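Local coordinates for protein Endonuclease/exonuclease/phosphatase (Leptotrichia buccalis C-1013-b, PDB 3TEB) that probably acts as a magnesium-binding hydrolase of the DNase I-like clan, perhaps with endonuclease or exonuclease activity, at residues I137-C142 with L170-G175; V95-R100 with V126-N131. All coordinates share one frame; numbering follows the deposited sequence.

Interaction 1: residues I137-C142 with L170-G175; sequences IEFYSC and LKILMG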
loop_
_atom_site.group_PDB
_atom_site.type_symbol
_atom_site.label_atom_id
_atom_site.label_comp_id
_atom_site.label_asym_id
_atom_site.label_seq_id
_atom_site.Cartn_x
_atom_site.Cartn_y
_atom_site.Cartn_z
ATOM N N ILE A 137 -16.951 -0.303 -2.256
ATOM C CA ILE A 137 -15.642 -0.974 -2.356
ATOM C C ILE A 137 -14.772 -0.625 -1.164
ATOM O O ILE A 137 -14.684 0.535 -0.774
ATOM C CB ILE A 137 -14.888 -0.600 -3.662
ATOM C CG1 ILE A 137 -15.789 -0.798 -4.893
ATOM C CG2 ILE A 137 -13.618 -1.428 -3.811
ATOM C CD1 ILE A 137 -15.344 -0.016 -6.121
ATOM N N GLU A 138 -14.137 -1.636 -0.585
ATOM C CA GLU A 138 -13.233 -1.435 0.542
ATOM C C GLU A 138 -11.809 -1.634 0.103
ATOM O O GLU A 138 -11.487 -2.652 -0.488
ATOM C CB GLU A 138 -13.561 -2.394 1.672
ATOM C CG GLU A 138 -14.912 -2.121 2.311
ATOM C CD GLU A 138 -15.397 -3.249 3.193
ATOM O OE1 GLU A 138 -14.589 -4.131 3.540
ATOM O OE2 GLU A 138 -16.595 -3.249 3.545
ATOM N N PHE A 139 -10.972 -0.637 0.377
ATOM C CA PHE A 139 -9.550 -0.643 0.009
ATOM C C PHE A 139 -8.699 -0.799 1.261
ATOM O O PHE A 139 -8.945 -0.131 2.256
ATOM C CB PHE A 139 -9.191 0.646 -0.716
ATOM C CG PHE A 139 -9.767 0.742 -2.092
ATOM C CD1 PHE A 139 -9.112 0.169 -3.183
ATOM C CD2 PHE A 139 -10.973 1.403 -2.311
ATOM C CE1 PHE A 139 -9.654 0.244 -4.480
ATOM C CE2 PHE A 139 -11.524 1.496 -3.602
ATOM C CZ PHE A 139 -10.857 0.911 -4.688
ATOM N N TYR A 140 -7.722 -1.694 1.238
ATOM C CA TYR A 140 -6.921 -1.950 2.433
ATOM C C TYR A 140 -5.456 -1.789 2.115
ATOM O O TYR A 140 -4.967 -2.409 1.177
ATOM C CB TYR A 140 -7.150 -3.368 2.954
ATOM C CG TYR A 140 -8.524 -3.645 3.504
ATOM C CD1 TYR A 140 -8.729 -3.752 4.876
ATOM C CD2 TYR A 140 -9.614 -3.828 2.658
ATOM C CE1 TYR A 140 -9.997 -4.020 5.401
ATOM C CE2 TYR A 140 -10.883 -4.097 3.163
ATOM C CZ TYR A 140 -11.073 -4.192 4.534
ATOM O OH TYR A 140 -12.332 -4.462 5.043
ATOM N N SER A 141 -4.759 -0.964 2.896
ATOM C CA SER A 141 -3.317 -0.768 2.738
ATOM C C SER A 141 -2.573 -1.642 3.737
ATOM O O SER A 141 -2.734 -1.473 4.940
ATOM C CB SER A 141 -2.964 0.694 2.943
ATOM O OG SER A 141 -1.610 0.933 2.608
ATOM N N CYS A 142 -1.778 -2.585 3.239
ATOM C CA CYS A 142 -1.198 -3.611 4.097
ATOM C C CYS A 142 0.293 -3.668 3.984
ATOM O O CYS A 142 0.843 -3.520 2.892
ATOM C CB CYS A 142 -1.705 -4.988 3.720
ATOM S SG CYS A 142 -3.396 -5.013 3.176
ATOM N N LEU A 170 -16.887 -5.837 -2.381
ATOM C CA LEU A 170 -15.603 -6.000 -3.037
ATOM C C LEU A 170 -14.540 -5.419 -2.125
ATOM O O LEU A 170 -14.609 -4.252 -1.718
ATOM C CB LEU A 170 -15.580 -5.309 -4.399
ATOM C CG LEU A 170 -14.256 -5.226 -5.158
ATOM C CD1 LEU A 170 -13.712 -6.604 -5.470
ATOM C CD2 LEU A 170 -14.448 -4.439 -6.430
ATOM N N LYS A 171 -13.579 -6.262 -1.776
ATOM C CA LYS A 171 -12.479 -5.865 -0.920
ATOM C C LYS A 171 -11.222 -5.895 -1.760
ATOM O O LYS A 171 -10.896 -6.927 -2.361
ATOM C CB LYS A 171 -12.368 -6.802 0.283
ATOM C CG LYS A 171 -13.442 -6.552 1.302
ATOM C CD LYS A 171 -13.573 -7.636 2.345
ATOM C CE LYS A 171 -14.844 -7.361 3.127
ATOM N NZ LYS A 171 -14.885 -7.972 4.459
ATOM N N ILE A 172 -10.546 -4.751 -1.852
ATOM C CA ILE A 172 -9.273 -4.659 -2.577
ATOM C C ILE A 172 -8.153 -4.354 -1.598
ATOM O O ILE A 172 -8.204 -3.407 -0.810
ATOM C CB ILE A 172 -9.325 -3.682 -3.766
ATOM C CG1 ILE A 172 -10.179 -4.297 -4.871
ATOM C CG2 ILE A 172 -7.931 -3.404 -4.293
ATOM C CD1 ILE A 172 -10.638 -3.322 -5.906
ATOM N N LEU A 173 -7.132 -5.183 -1.673
ATOM C CA LEU A 173 -6.230 -5.370 -0.572
ATOM C C LEU A 173 -4.799 -5.208 -1.092
ATOM O O LEU A 173 -4.271 -6.085 -1.757
ATOM C CB LEU A 173 -6.530 -6.755 -0.025
ATOM C CG LEU A 173 -6.138 -7.160 1.369
ATOM C CD1 LEU A 173 -7.193 -8.066 1.931
ATOM C CD2 LEU A 173 -4.802 -7.865 1.230
HETATM N N MSE A 174 -4.203 -4.052 -0.792
HETATM C CA MSE A 174 -2.987 -3.539 -1.452
HETATM C C MSE A 174 -1.773 -3.426 -0.530
HETATM O O MSE A 174 -1.872 -2.916 0.596
HETATM C CB MSE A 174 -3.253 -2.131 -1.993
HETATM C CG MSE A 174 -4.332 -2.014 -3.038
HETATM SE SE MSE A 174 -4.889 -0.156 -3.286
HETATM C CE MSE A 174 -5.908 0.009 -1.669
ATOM N N GLY A 175 -0.618 -3.866 -1.019
ATOM C CA GLY A 175 0.632 -3.549 -0.347
ATOM C C GLY A 175 1.754 -4.567 -0.323
ATOM O O GLY A 175 1.818 -5.500 -1.131
#
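Phe-139 and Ile-172 lie side by side on one face of two paired parallel strands, 137-142 and 170-174, and CD1 of Phe-139 comes to 3.9 Å from CB of Ile-172. The strands run together at 18° and are joined by a ladder of five backbone hydrogen bonds, Tyr-140 N reaching Ile-172 O at 2.7 Å. Around Phe-139 the packing is close and apolar, with Ile-137, Leu-170, Ile-172 and Met-174 sharing this face; Ser-141 brings a hydroxyl at its end. In Met-174, a selenomethionine, the bend at the third torsion (chi3 -75°) brings the methyl CE back to the edge of the Phe-139 ring, 3.5 Å from both CB and CD1 of Phe-139. Ile-172 CD1 continues this layer to CG2 of Ile-137, and Ile-6 of strand 4-10 packs on Phe-139, Ile-172 and Met-174 from the facing sheet.

The opposite face mixes apolar and polar groups: Leu-173 packs on Tyr-140 and Cys-142, and only the Glu-138 to Lys-171 pairing is loose. These two extend alongside each other, yet Glu-138 OE1 and Lys-171 NZ make only a long salt bridge of 4.0 Å. The ammonium bonds instead to the backbone oxygens of Leu-162 and Thr-165. Glu-138 OE1 accepts a hydrogen bond from Tyr-140 OH at 2.7 Å, met 35° out of the carboxylate plane, and is also bonded to Thr-165, while OE2 is bonded to Asn-167 and Asn-169. Without this carboxylate, as with an alanine here, the Tyr-140 hydroxyl and the Asn-167 and Asn-169 amides would probably lose their acceptor, and the Lys-171 ammonium its nearby counter-charge. The parallel pairing, connected through helix 154-162, is that of a beta-alpha-beta unit in one of the two sheets of the DNase I-like fold.

Interaction 2: residues V95-R100 with V126-N131; sequences VAVITR and VSITIN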
loop_
_atom_site.group_PDB
_atom_site.type_symbol
_atom_site.label_atom_id
_atom_site.label_comp_id
_atom_site.label_asym_id
_atom_site.label_seq_id
_atom_site.Cartn_x
_atom_site.Cartn_y
_atom_site.Cartn_z
ATOM N N VAL A 95 0.927 3.115 7.770
ATOM C CA VAL A 95 0.506 2.957 6.392
ATOM C C VAL A 95 -0.460 4.065 6.112
ATOM O O VAL A 95 -0.982 4.669 7.047
ATOM C CB VAL A 95 -0.179 1.597 6.140
ATOM C CG1 VAL A 95 0.843 0.469 6.143
ATOM C CG2 VAL A 95 -1.253 1.330 7.169
ATOM N N ALA A 96 -0.690 4.355 4.838
ATOM C CA ALA A 96 -1.657 5.383 4.496
ATOM C C ALA A 96 -2.417 5.053 3.228
ATOM O O ALA A 96 -2.058 4.125 2.497
ATOM C CB ALA A 96 -0.995 6.723 4.388
ATOM N N VAL A 97 -3.493 5.793 2.994
ATOM C CA VAL A 97 -4.225 5.731 1.744
ATOM C C VAL A 97 -4.518 7.164 1.354
ATOM O O VAL A 97 -4.959 7.954 2.183
ATOM C CB VAL A 97 -5.579 5.003 1.906
ATOM C CG1 VAL A 97 -6.346 5.032 0.603
ATOM C CG2 VAL A 97 -5.396 3.568 2.372
ATOM N N ILE A 98 -4.250 7.516 0.108
ATOM C CA ILE A 98 -4.701 8.801 -0.423
ATOM C C ILE A 98 -5.834 8.537 -1.408
ATOM O O ILE A 98 -5.825 7.513 -2.105
ATOM C CB ILE A 98 -3.591 9.539 -1.189
ATOM C CG1 ILE A 98 -2.319 9.701 -0.339
ATOM C CG2 ILE A 98 -4.097 10.877 -1.695
ATOM C CD1 ILE A 98 -2.413 10.703 0.800
ATOM N N THR A 99 -6.807 9.439 -1.481
ATOM C CA THR A 99 -7.885 9.230 -2.434
ATOM C C THR A 99 -8.471 10.494 -3.015
ATOM O O THR A 99 -8.547 11.515 -2.343
ATOM C CB THR A 99 -8.994 8.251 -1.898
ATOM O OG1 THR A 99 -9.989 8.061 -2.915
ATOM C CG2 THR A 99 -9.639 8.734 -0.602
ATOM N N ARG A 100 -8.868 10.382 -4.282
ATOM C CA ARG A 100 -9.600 11.392 -5.040
ATOM C C ARG A 100 -11.066 11.463 -4.627
ATOM O O ARG A 100 -11.730 12.488 -4.847
ATOM C CB ARG A 100 -9.590 10.996 -6.504
ATOM C CG ARG A 100 -8.816 11.856 -7.417
ATOM C CD ARG A 100 -8.734 11.201 -8.782
ATOM N NE ARG A 100 -10.045 11.104 -9.423
ATOM C CZ ARG A 100 -10.343 10.300 -10.443
ATOM N NH1 ARG A 100 -9.427 9.501 -10.969
ATOM N NH2 ARG A 100 -11.575 10.283 -10.934
ATOM N N VAL A 126 -4.951 0.158 7.249
ATOM C CA VAL A 126 -5.886 1.243 7.013
ATOM C C VAL A 126 -6.865 0.822 5.935
ATOM O O VAL A 126 -6.451 0.419 4.838
ATOM C CB VAL A 126 -5.182 2.537 6.596
ATOM C CG1 VAL A 126 -6.189 3.604 6.225
ATOM C CG2 VAL A 126 -4.367 3.028 7.730
ATOM N N SER A 127 -8.159 0.902 6.247
ATOM C CA SER A 127 -9.181 0.638 5.248
ATOM C C SER A 127 -10.023 1.863 4.965
ATOM O O SER A 127 -10.185 2.740 5.811
ATOM C CB SER A 127 -10.061 -0.539 5.636
ATOM O OG SER A 127 -11.008 -0.156 6.604
ATOM N N ILE A 128 -10.564 1.882 3.755
ATOM C CA ILE A 128 -11.345 2.972 3.233
ATOM C C ILE A 128 -12.568 2.372 2.504
ATOM O O ILE A 128 -12.452 1.352 1.822
ATOM C CB ILE A 128 -10.412 3.884 2.364
ATOM C CG1 ILE A 128 -10.568 5.324 2.768
ATOM C CG2 ILE A 128 -10.533 3.701 0.854
ATOM C CD1 ILE A 128 -10.142 5.529 4.181
ATOM N N THR A 129 -13.750 2.956 2.685
ATOM C CA THR A 129 -14.907 2.532 1.892
ATOM C C THR A 129 -15.374 3.642 0.939
ATOM O O THR A 129 -15.766 4.725 1.375
ATOM C CB THR A 129 -16.060 2.001 2.781
ATOM O OG1 THR A 129 -15.536 1.029 3.687
ATOM C CG2 THR A 129 -17.137 1.332 1.951
ATOM N N ILE A 130 -15.305 3.365 -0.359
ATOM C CA ILE A 130 -15.774 4.294 -1.371
ATOM C C ILE A 130 -17.009 3.719 -1.988
ATOM O O ILE A 130 -17.048 2.539 -2.338
ATOM C CB ILE A 130 -14.800 4.432 -2.560
ATOM C CG1 ILE A 130 -13.322 4.464 -2.119
ATOM C CG2 ILE A 130 -15.200 5.621 -3.449
ATOM C CD1 ILE A 130 -12.741 5.829 -1.970
ATOM N N ASN A 131 -18.022 4.562 -2.130
ATOM C CA ASN A 131 -19.159 4.245 -2.960
ATOM C C ASN A 131 -18.826 4.640 -4.391
ATOM O O ASN A 131 -18.601 5.813 -4.689
ATOM C CB ASN A 131 -20.400 4.977 -2.470
ATOM C CG ASN A 131 -21.626 4.620 -3.264
ATOM O OD1 ASN A 131 -22.238 5.479 -3.889
ATOM N ND2 ASN A 131 -21.981 3.343 -3.270
#
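Val-95 lays its CG2 methyl against CG2 of Val-126 at 3.6 Å, the two side chains passing alongside each other from opposing strands. CG2 of Val-95 occupies the crowded position between its backbone N and carbonyl carbon, and this rotation presents the methyl to Val-126. The second methyl of Val-126 is used as well: its CG1 meets CG2 of Val-97 at 3.9 Å, so that one valine of strand 126-131 is wedged between two alternate valines of strand 95-99. Further along, Val-97 sends its other branch, CG1, to CG2 of Ile-128, a looser approach of 4.4 Å.

At the far end Thr-99 and Ile-130 reach toward each other tip to tip, with OG1 of Thr-99 and CD1 of Ile-130 3.7 Å apart. Placing OG1 opposite the backbone N (chi1 -178°) is what brings the hydroxyl within touch of that methyl; its polar needs are met elsewhere, by the carbonyl of Asp-36 and the backbone N of His-101, and toward Ile-130 it gives only van der Waals contact.

No hydrogen bond crosses between the segments. Their axes approach to 7.1 Å and run at 22° to each other, a spacing filled by side chains. Within its own sheet, strand 91-99 is paired with strands 37-46 and 78-84. Inward-pointing Val-95, Val-97 and Thr-99 alternate with Ala-96 and Ile-98, whose side chains touch Met-40 on the other side of that sheet. The Val-95 end lies nearer the metal site, its side chain about 7 Å from that of Glu-42, a magnesium ligand seen in a structure of this protein. Two sheets packed face to face through alternate aliphatic side chains form the central beta sandwich of the DNase I-like fold.

Along the chain the two contacts come in series: 95-100, 126-131, 137-142 and then 170-175. Their centres are 8 Å apart. Interaction 1 lies within one sheet, whereas interaction 2 spans the gap between that sheet and the one holding strand 91-99. The join is made by strands 124-132 and 135-143, consecutive antiparallel neighbours, with a probable hydrogen bond from Ile-137 N to Ile-130 O at 2.8 Å. Ser-141 ties the two sheets directly, its OG being hydrogen-bonded to Ala-96 O. Together the contacts describe the sandwich in two directions, along a sheet and across its interior, with the Val-95 end of interaction 2 the one nearer the magnesium site.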